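Local coordinates for Cj0977 (Campylobacter jejuni, PDB 3BNV), which is of unknown function but is a sigma28-regulated, nonflagellar virulence factor built on a hot-dog fold, at residues N45-S49 against V77-I82; G63-D67 against F96-L102; V105-H111 against V123-V129. One frame throughout, in Å; residues are numbered along the deposited sequence.

Contact 1: residues N45-S49 against V77-I82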
loop_
_atom_site.group_PDB
_atom_site.type_symbol
_atom_site.label_atom_id
_atom_site.label_comp_id
_atom_site.label_asym_id
_atom_site.label_seq_id
_atom_site.Cartn_x
_atom_site.Cartn_y
_atom_site.Cartn_z
ATOM N N ASN A 45 -21.445 -1.699 6.279
ATOM C CA ASN A 45 -20.845 -2.519 5.223
ATOM C C ASN A 45 -20.427 -1.729 4.006
ATOM O O ASN A 45 -20.278 -2.290 2.917
ATOM C CB ASN A 45 -21.793 -3.638 4.774
ATOM C CG ASN A 45 -21.770 -4.844 5.717
ATOM O OD1 ASN A 45 -20.774 -5.094 6.406
ATOM N ND2 ASN A 45 -22.865 -5.589 5.749
ATOM N N TYR A 46 -20.235 -0.428 4.174
ATOM C CA TYR A 46 -20.035 0.433 3.024
ATOM C C TYR A 46 -19.178 1.652 3.358
ATOM O O TYR A 46 -19.306 2.241 4.437
ATOM C CB TYR A 46 -21.387 0.881 2.465
ATOM C CG TYR A 46 -21.239 1.932 1.389
ATOM C CD1 TYR A 46 -21.338 3.293 1.688
ATOM C CD2 TYR A 46 -20.957 1.564 0.084
ATOM C CE1 TYR A 46 -21.191 4.244 0.706
ATOM C CE2 TYR A 46 -20.793 2.502 -0.896
ATOM C CZ TYR A 46 -20.911 3.840 -0.593
ATOM O OH TYR A 46 -20.739 4.761 -1.613
ATOM N N ALA A 47 -18.311 2.033 2.423
ATOM C CA ALA A 47 -17.552 3.276 2.553
ATOM C C ALA A 47 -17.100 3.827 1.203
ATOM O O ALA A 47 -16.859 3.078 0.251
ATOM C CB ALA A 47 -16.364 3.081 3.464
ATOM N N LYS A 48 -16.984 5.145 1.127
ATOM C CA LYS A 48 -16.537 5.817 -0.096
ATOM C C LYS A 48 -15.377 6.747 0.238
ATOM O O LYS A 48 -15.419 7.453 1.244
ATOM C CB LYS A 48 -17.685 6.626 -0.684
ATOM C CG LYS A 48 -17.645 6.789 -2.196
ATOM C CD LYS A 48 -18.799 7.683 -2.709
ATOM C CE LYS A 48 -18.908 7.665 -4.258
ATOM N NZ LYS A 48 -20.308 7.954 -4.800
ATOM N N SER A 49 -14.324 6.744 -0.568
ATOM C CA SER A 49 -13.192 7.629 -0.262
ATOM C C SER A 49 -12.616 8.295 -1.489
ATOM O O SER A 49 -12.950 7.943 -2.614
ATOM C CB SER A 49 -12.106 6.889 0.521
ATOM O OG SER A 49 -11.300 6.100 -0.326
ATOM N N VAL A 77 -10.167 2.608 2.887
ATOM C CA VAL A 77 -11.613 2.536 2.682
ATOM C C VAL A 77 -12.198 1.120 2.973
ATOM O O VAL A 77 -13.328 0.992 3.432
ATOM C CB VAL A 77 -12.051 3.081 1.307
ATOM C CG1 VAL A 77 -11.825 2.070 0.218
ATOM C CG2 VAL A 77 -13.481 3.421 1.328
ATOM N N ALA A 78 -11.438 0.059 2.737
ATOM C CA ALA A 78 -11.895 -1.270 3.174
ATOM C C ALA A 78 -12.142 -1.299 4.673
ATOM O O ALA A 78 -13.180 -1.766 5.139
ATOM C CB ALA A 78 -10.884 -2.347 2.830
ATOM N N GLN A 79 -11.174 -0.827 5.448
ATOM C CA GLN A 79 -11.372 -0.817 6.880
ATOM C C GLN A 79 -12.500 0.109 7.270
ATOM O O GLN A 79 -13.242 -0.195 8.180
ATOM C CB GLN A 79 -10.101 -0.446 7.624
ATOM C CG GLN A 79 -8.973 -1.446 7.449
ATOM C CD GLN A 79 -7.957 -1.319 8.544
ATOM O OE1 GLN A 79 -8.241 -1.648 9.687
ATOM N NE2 GLN A 79 -6.778 -0.820 8.222
ATOM N N ALA A 80 -12.674 1.226 6.570
ATOM C CA ALA A 80 -13.771 2.116 6.922
ATOM C C ALA A 80 -15.139 1.473 6.694
ATOM O O ALA A 80 -16.104 1.820 7.363
ATOM C CB ALA A 80 -13.665 3.384 6.185
ATOM N N SER A 81 -15.217 0.533 5.761
ATOM C CA SER A 81 -16.475 -0.139 5.452
ATOM C C SER A 81 -16.938 -1.043 6.582
ATOM O O SER A 81 -18.101 -1.372 6.662
ATOM C CB SER A 81 -16.342 -0.975 4.184
ATOM O OG SER A 81 -15.548 -2.118 4.427
ATOM N N ILE A 82 -16.008 -1.473 7.429
ATOM C CA ILE A 82 -16.322 -2.288 8.593
ATOM C C ILE A 82 -16.406 -1.413 9.835
ATOM O O ILE A 82 -17.226 -1.635 10.706
ATOM C CB ILE A 82 -15.199 -3.304 8.836
ATOM C CG1 ILE A 82 -15.072 -4.197 7.609
ATOM C CG2 ILE A 82 -15.463 -4.115 10.134
ATOM C CD1 ILE A 82 -16.425 -4.589 7.056
HETATM O O HOH W 1 -20.379 -2.677 8.651
#
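Ser81 O and Asn45 are joined through one water: Asn45 N donates to the water oxygen over 2.8 Å, and the water in turn donates to Ser81 O and makes a weak third bond to Asn45 OD1. That amide oxygen also has a firmer partner in Arg121. The backbones come nearest close by, where the CA atoms of Tyr46 and Ser81 are 4.3 Å apart.

Further along, the contact turns apolar. Ala47 CB points at the helix and meets three of its residues, Val77 CG2 at 3.6 Å, Ala80 CB at 3.8 Å and the backbone N of Ser81. Of the two methyls of Val77, CG2 stands anti to the backbone N, which carries it to the strand and against Ala47. Ser49 follows on the same face of the strand, its OG lying 3.5 Å from Val77 CB, while the CB atoms of Tyr46 and Lys48 are directed away from the helix. Strand 46-49 and helix 77-82 run at 144° to each other with their axes 6.2 Å apart at closest, a separation that small side chains such as Ala47, Ala80 and Ser49 can fill. A long helix laid against the inner face of an antiparallel sheet in this way is the hallmark of the hot-dog fold.

Contact 2: residues G63-D67 against F96-L102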
loop_
_atom_site.group_PDB
_atom_site.type_symbol
_atom_site.label_atom_id
_atom_site.label_comp_id
_atom_site.label_asym_id
_atom_site.label_seq_id
_atom_site.Cartn_x
_atom_site.Cartn_y
_atom_site.Cartn_z
ATOM N N GLY A 63 5.615 11.999 -13.233
ATOM C CA GLY A 63 4.288 12.083 -12.624
ATOM C C GLY A 63 3.629 10.744 -12.373
ATOM O O GLY A 63 2.454 10.683 -12.053
ATOM N N LEU A 64 4.379 9.663 -12.502
ATOM C CA LEU A 64 3.823 8.349 -12.301
ATOM C C LEU A 64 3.712 8.109 -10.794
ATOM O O LEU A 64 4.647 8.358 -10.042
ATOM C CB LEU A 64 4.697 7.295 -12.974
ATOM C CG LEU A 64 4.355 5.821 -12.741
ATOM C CD1 LEU A 64 3.163 5.474 -13.552
ATOM C CD2 LEU A 64 5.563 4.956 -13.123
ATOM N N ILE A 65 2.545 7.650 -10.360
ATOM C CA ILE A 65 2.234 7.487 -8.966
ATOM C C ILE A 65 2.498 6.045 -8.548
ATOM O O ILE A 65 1.947 5.118 -9.138
ATOM C CB ILE A 65 0.755 7.831 -8.731
ATOM C CG1 ILE A 65 0.488 9.264 -9.175
ATOM C CG2 ILE A 65 0.377 7.690 -7.292
ATOM C CD1 ILE A 65 0.958 10.362 -8.180
ATOM N N PHE A 66 3.320 5.865 -7.515
ATOM C CA PHE A 66 3.654 4.551 -7.016
ATOM C C PHE A 66 2.380 3.815 -6.699
ATOM O O PHE A 66 1.524 4.342 -5.988
ATOM C CB PHE A 66 4.464 4.684 -5.750
ATOM C CG PHE A 66 5.148 3.428 -5.328
ATOM C CD1 PHE A 66 5.066 2.991 -4.008
ATOM C CD2 PHE A 66 5.931 2.708 -6.224
ATOM C CE1 PHE A 66 5.739 1.854 -3.593
ATOM C CE2 PHE A 66 6.605 1.576 -5.822
ATOM C CZ PHE A 66 6.504 1.139 -4.502
ATOM N N ASP A 67 2.249 2.588 -7.200
ATOM C CA ASP A 67 1.003 1.846 -7.080
ATOM C C ASP A 67 0.564 1.610 -5.629
ATOM O O ASP A 67 -0.638 1.570 -5.332
ATOM C CB ASP A 67 1.112 0.532 -7.836
ATOM C CG ASP A 67 1.241 0.725 -9.360
ATOM O OD1 ASP A 67 2.282 0.341 -9.965
ATOM O OD2 ASP A 67 0.279 1.243 -9.972
ATOM N N PHE A 96 -4.424 -3.843 -10.644
ATOM C CA PHE A 96 -4.137 -2.465 -11.000
ATOM C C PHE A 96 -4.208 -2.333 -12.501
ATOM O O PHE A 96 -3.239 -2.613 -13.177
ATOM C CB PHE A 96 -2.713 -2.131 -10.598
ATOM C CG PHE A 96 -2.445 -2.298 -9.134
ATOM C CD1 PHE A 96 -1.999 -3.506 -8.629
ATOM C CD2 PHE A 96 -2.615 -1.254 -8.277
ATOM C CE1 PHE A 96 -1.736 -3.639 -7.292
ATOM C CE2 PHE A 96 -2.359 -1.390 -6.951
ATOM C CZ PHE A 96 -1.914 -2.577 -6.456
ATOM N N TYR A 97 -5.332 -1.884 -13.025
ATOM C CA TYR A 97 -5.544 -1.881 -14.483
ATOM C C TYR A 97 -4.729 -0.825 -15.208
ATOM O O TYR A 97 -4.377 -0.982 -16.356
ATOM C CB TYR A 97 -7.027 -1.696 -14.821
ATOM C CG TYR A 97 -7.928 -2.732 -14.202
ATOM C CD1 TYR A 97 -7.780 -4.076 -14.509
ATOM C CD2 TYR A 97 -8.928 -2.370 -13.320
ATOM C CE1 TYR A 97 -8.609 -5.045 -13.948
ATOM C CE2 TYR A 97 -9.769 -3.328 -12.750
ATOM C CZ TYR A 97 -9.604 -4.667 -13.073
ATOM O OH TYR A 97 -10.427 -5.627 -12.528
ATOM N N ALA A 98 -4.440 0.270 -14.525
ATOM C CA ALA A 98 -3.684 1.356 -15.122
ATOM C C ALA A 98 -3.115 2.186 -13.996
ATOM O O ALA A 98 -3.750 2.344 -12.952
ATOM C CB ALA A 98 -4.574 2.180 -15.973
ATOM N N PRO A 99 -1.912 2.734 -14.188
ATOM C CA PRO A 99 -1.337 3.523 -13.097
ATOM C C PRO A 99 -1.917 4.906 -13.076
ATOM O O PRO A 99 -2.347 5.408 -14.097
ATOM C CB PRO A 99 0.128 3.600 -13.483
ATOM C CG PRO A 99 0.087 3.600 -14.981
ATOM C CD PRO A 99 -1.031 2.684 -15.370
ATOM N N LEU A 100 -1.934 5.521 -11.903
ATOM C CA LEU A 100 -2.359 6.913 -11.768
ATOM C C LEU A 100 -1.279 7.889 -12.222
ATOM O O LEU A 100 -0.093 7.553 -12.257
ATOM C CB LEU A 100 -2.751 7.220 -10.331
ATOM C CG LEU A 100 -4.233 6.924 -10.106
ATOM C CD1 LEU A 100 -4.509 5.445 -10.226
ATOM C CD2 LEU A 100 -4.686 7.416 -8.756
ATOM N N LYS A 101 -1.720 9.095 -12.565
ATOM C CA LYS A 101 -0.870 10.157 -13.006
ATOM C C LYS A 101 -1.018 11.295 -11.995
ATOM O O LYS A 101 -2.126 11.559 -11.524
ATOM C CB LYS A 101 -1.333 10.591 -14.406
ATOM C CG LYS A 101 -0.571 11.752 -14.989
ATOM C CD LYS A 101 -0.080 11.465 -16.400
ATOM C CE LYS A 101 -1.056 11.902 -17.472
ATOM N NZ LYS A 101 -0.567 11.478 -18.814
ATOM N N LEU A 102 0.087 11.965 -11.652
ATOM C CA LEU A 102 0.016 13.099 -10.725
ATOM C C LEU A 102 -1.016 14.103 -11.207
ATOM O O LEU A 102 -0.998 14.497 -12.363
ATOM C CB LEU A 102 1.380 13.774 -10.583
ATOM C CG LEU A 102 1.470 15.028 -9.723
ATOM C CD1 LEU A 102 0.985 14.798 -8.324
ATOM C CD2 LEU A 102 2.883 15.494 -9.683
#
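A single beta bridge, Leu64 with Lys101, ties the loop leading into helix 67-82 to the loop that follows strand 87-96. Two backbone hydrogen bonds flank it and run in opposite senses. Leu102 N donates to Gly63 O over 2.7 Å, in the carbonyl plane, and Ile65 N donates to Leu100 O over 3.3 Å. The second is the longer bond, and its donor stands 41° above the plane of the acceptor carbonyl.

Side chains extend the contact along both loops. Ile65 aims its CB at the opposite loop and meets Leu100 CB at 3.9 Å; its CG1 carries CD1 onward to the backbone and CB of Leu102. Leu64 starts off in the other direction, yet with CG anti to its N (chi1 173°) the chain returns so that CD1 lies 3.6 Å from Pro99 CB, the two groups crossing at a slant. At the far end Asp67 CB sits over one face of the Phe96 ring, 4.1 Å from CE2, and the carboxylate plane is turned 52° from the ring. Asp67 OD1 is engaged elsewhere, by Ile89 N of the second subunit, whose Ile148 also packs on Leu64 and Pro99.

Within the pair of loops, then, every hydrogen bond is backbone to backbone, and the side chains meet mainly through carbon. The one carboxylate touching the other loop lies beside an aromatic ring and a proline. This chemistry is consistent with the bridge aligning the two loops here, while the bond from Ile89 N to Asp67 OD1 ties the start of the helix region to the second subunit.

Contact 3: residues V105-H111 against V123-V129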
loop_
_atom_site.group_PDB
_atom_site.type_symbol
_atom_site.label_atom_id
_atom_site.label_comp_id
_atom_site.label_asym_id
_atom_site.label_seq_id
_atom_site.Cartn_x
_atom_site.Cartn_y
_atom_site.Cartn_z
ATOM N N VAL A 105 -7.453 12.430 -9.396
ATOM C CA VAL A 105 -8.053 12.034 -8.150
ATOM C C VAL A 105 -8.784 10.703 -8.289
ATOM O O VAL A 105 -9.591 10.499 -9.174
ATOM C CB VAL A 105 -8.904 13.155 -7.478
ATOM C CG1 VAL A 105 -8.915 14.378 -8.302
ATOM C CG2 VAL A 105 -10.307 12.671 -7.141
ATOM N N LEU A 106 -8.451 9.786 -7.402
ATOM C CA LEU A 106 -9.024 8.469 -7.404
ATOM C C LEU A 106 -10.258 8.436 -6.514
ATOM O O LEU A 106 -10.261 8.967 -5.393
ATOM C CB LEU A 106 -7.988 7.504 -6.876
ATOM C CG LEU A 106 -8.349 6.035 -6.730
ATOM C CD1 LEU A 106 -8.477 5.393 -8.102
ATOM C CD2 LEU A 106 -7.244 5.384 -5.934
ATOM N N GLU A 107 -11.318 7.822 -7.024
ATOM C CA GLU A 107 -12.553 7.673 -6.272
ATOM C C GLU A 107 -12.755 6.182 -5.906
ATOM O O GLU A 107 -12.912 5.342 -6.776
ATOM C CB GLU A 107 -13.706 8.228 -7.101
ATOM C CG GLU A 107 -13.532 9.682 -7.412
ATOM C CD GLU A 107 -14.688 10.296 -8.235
ATOM O OE1 GLU A 107 -14.398 10.763 -9.393
ATOM O OE2 GLU A 107 -15.863 10.305 -7.708
ATOM N N LEU A 108 -12.718 5.854 -4.618
ATOM C CA LEU A 108 -12.849 4.460 -4.198
ATOM C C LEU A 108 -14.207 4.160 -3.547
ATOM O O LEU A 108 -14.742 4.977 -2.816
ATOM C CB LEU A 108 -11.704 4.077 -3.256
ATOM C CG LEU A 108 -10.294 4.412 -3.747
ATOM C CD1 LEU A 108 -9.852 5.847 -3.440
ATOM C CD2 LEU A 108 -9.270 3.450 -3.174
ATOM N N GLU A 109 -14.762 2.991 -3.838
ATOM C CA GLU A 109 -15.928 2.498 -3.114
ATOM C C GLU A 109 -15.625 1.123 -2.565
ATOM O O GLU A 109 -15.003 0.305 -3.246
ATOM C CB GLU A 109 -17.163 2.403 -3.996
ATOM C CG GLU A 109 -17.622 3.709 -4.513
ATOM C CD GLU A 109 -18.868 3.585 -5.359
ATOM O OE1 GLU A 109 -18.975 4.345 -6.356
ATOM O OE2 GLU A 109 -19.743 2.744 -5.036
ATOM N N ALA A 110 -16.078 0.864 -1.347
ATOM C CA ALA A 110 -15.853 -0.430 -0.691
ATOM C C ALA A 110 -17.157 -1.033 -0.213
ATOM O O ALA A 110 -17.977 -0.342 0.386
ATOM C CB ALA A 110 -14.893 -0.256 0.488
ATOM N N HIS A 111 -17.356 -2.318 -0.473
ATOM C CA HIS A 111 -18.572 -3.010 -0.039
ATOM C C HIS A 111 -18.150 -4.295 0.630
ATOM O O HIS A 111 -17.430 -5.104 0.026
ATOM C CB HIS A 111 -19.445 -3.351 -1.219
ATOM C CG HIS A 111 -19.908 -2.168 -2.000
ATOM N ND1 HIS A 111 -21.137 -1.577 -1.794
ATOM C CD2 HIS A 111 -19.326 -1.489 -3.016
ATOM C CE1 HIS A 111 -21.283 -0.566 -2.634
ATOM N NE2 HIS A 111 -20.205 -0.503 -3.399
ATOM N N VAL A 123 -13.885 -7.657 1.779
ATOM C CA VAL A 123 -14.338 -6.362 1.294
ATOM C C VAL A 123 -13.940 -6.152 -0.160
ATOM O O VAL A 123 -12.782 -6.326 -0.533
ATOM C CB VAL A 123 -13.740 -5.243 2.154
ATOM C CG1 VAL A 123 -14.164 -3.857 1.620
ATOM C CG2 VAL A 123 -14.144 -5.430 3.611
ATOM N N LYS A 124 -14.913 -5.787 -0.981
ATOM C CA LYS A 124 -14.674 -5.574 -2.402
ATOM C C LYS A 124 -14.420 -4.069 -2.588
ATOM O O LYS A 124 -15.240 -3.239 -2.180
ATOM C CB LYS A 124 -15.897 -6.074 -3.181
ATOM C CG LYS A 124 -15.588 -6.887 -4.405
ATOM C CD LYS A 124 -14.664 -6.080 -5.364
ATOM C CE LYS A 124 -14.360 -6.828 -6.695
ATOM N NZ LYS A 124 -13.123 -7.685 -6.618
ATOM N N VAL A 125 -13.260 -3.715 -3.127
ATOM C CA VAL A 125 -12.923 -2.314 -3.359
ATOM C C VAL A 125 -12.723 -2.050 -4.857
ATOM O O VAL A 125 -12.153 -2.880 -5.574
ATOM C CB VAL A 125 -11.625 -1.912 -2.649
ATOM C CG1 VAL A 125 -11.459 -0.398 -2.657
ATOM C CG2 VAL A 125 -11.590 -2.453 -1.214
ATOM N N VAL A 126 -13.171 -0.891 -5.315
ATOM C CA VAL A 126 -13.102 -0.552 -6.720
ATOM C C VAL A 126 -12.644 0.899 -6.786
ATOM O O VAL A 126 -13.076 1.704 -5.969
ATOM C CB VAL A 126 -14.487 -0.688 -7.369
ATOM C CG1 VAL A 126 -15.165 0.635 -7.410
ATOM C CG2 VAL A 126 -14.372 -1.195 -8.742
ATOM N N GLY A 127 -11.746 1.234 -7.718
ATOM C CA GLY A 127 -11.259 2.617 -7.843
ATOM C C GLY A 127 -11.448 3.198 -9.247
ATOM O O GLY A 127 -11.212 2.522 -10.252
ATOM N N HIS A 128 -11.865 4.454 -9.325
ATOM C CA HIS A 128 -12.079 5.110 -10.594
ATOM C C HIS A 128 -11.289 6.408 -10.678
ATOM O O HIS A 128 -11.135 7.105 -9.676
ATOM C CB HIS A 128 -13.554 5.480 -10.758
ATOM C CG HIS A 128 -14.414 4.346 -11.196
ATOM N ND1 HIS A 128 -15.082 3.533 -10.307
ATOM C CD2 HIS A 128 -14.718 3.882 -12.430
ATOM C CE1 HIS A 128 -15.770 2.624 -10.976
ATOM N NE2 HIS A 128 -15.564 2.812 -12.264
ATOM N N VAL A 129 -10.806 6.744 -11.871
ATOM C CA VAL A 129 -10.469 8.125 -12.155
ATOM C C VAL A 129 -11.457 8.585 -13.196
ATOM O O VAL A 129 -11.472 8.073 -14.313
ATOM C CB VAL A 129 -9.039 8.367 -12.733
ATOM C CG1 VAL A 129 -8.890 9.825 -13.063
ATOM C CG2 VAL A 129 -7.935 7.946 -11.753
#
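Ala110 and Val123 meet on the helix-facing side of a beta hairpin whose two strands, 105-112 and 120-129, are central neighbours in the antiparallel sheet of the hot-dog fold. Ala110 CB lies 3.8 Å from Val123 CG1, the methyl held anti to its own backbone N (chi1 178°), and 4.3 Å from Val125 CG2. Leu108 points to the same side and reaches Val125 CG1 only loosely with CD2. Helix 67-82 covers this face, its Ala73 lying on Leu108 and its Ala78 and Ser81 on Val123.

Leu106 reaches the neighbouring backbone with CD1, which swings across to lie beside the peptide joining Gly127 and His128, 3.5 Å from His128 O. Gly127 has no side chain on this face, so none stands between the leucine methyl and the main chain.

The other face carries Glu107, Glu109 and His111 opposite His128, Val126 and Lys124. Glu109 CB meets Val126 CG1 at 4.3 Å, whereas Lys124 and His128 lead their ends away. Glu109 OE1 remains 5.6 Å from His128 ND1, too far for a bond. Lys124 bends at chi2 (-56°) and heads toward Glu136 and Thr138 of strand 132-143, while the His111 ring meets that of Tyr46 on the other neighbouring strand.

Six backbone hydrogen bonds fix the register, and with it the face each residue turns to: two at each of the pairs Glu107-His128, Glu109-Val126 and His111-Lys124. At the first of them, Glu107 N donates to His128 O over 2.8 Å, with an N-H...O angle of 170°.

Contact 3 links the other two. Strand 46-52 of contact 1 adjoins strand 105-112 in the sheet, with probable hydrogen bonds from Ala110 N to Ala47 O (2.8 Å) and from Ser49 N to Leu108 O (2.9 Å); the two contact centres are about 10 Å apart. Toward the other end of the hairpin, Leu100 CD2 of contact 2 packs on Leu106 CB at 3.8 Å. Contacts 1 and 2 do not touch, their nearest atoms being about 10 Å apart, but helix 67-82 spans both, with contact 2 near its N-terminal end and the strand of contact 1 against its last turns. Of the three, contact 2 is the one most involved with the second subunit.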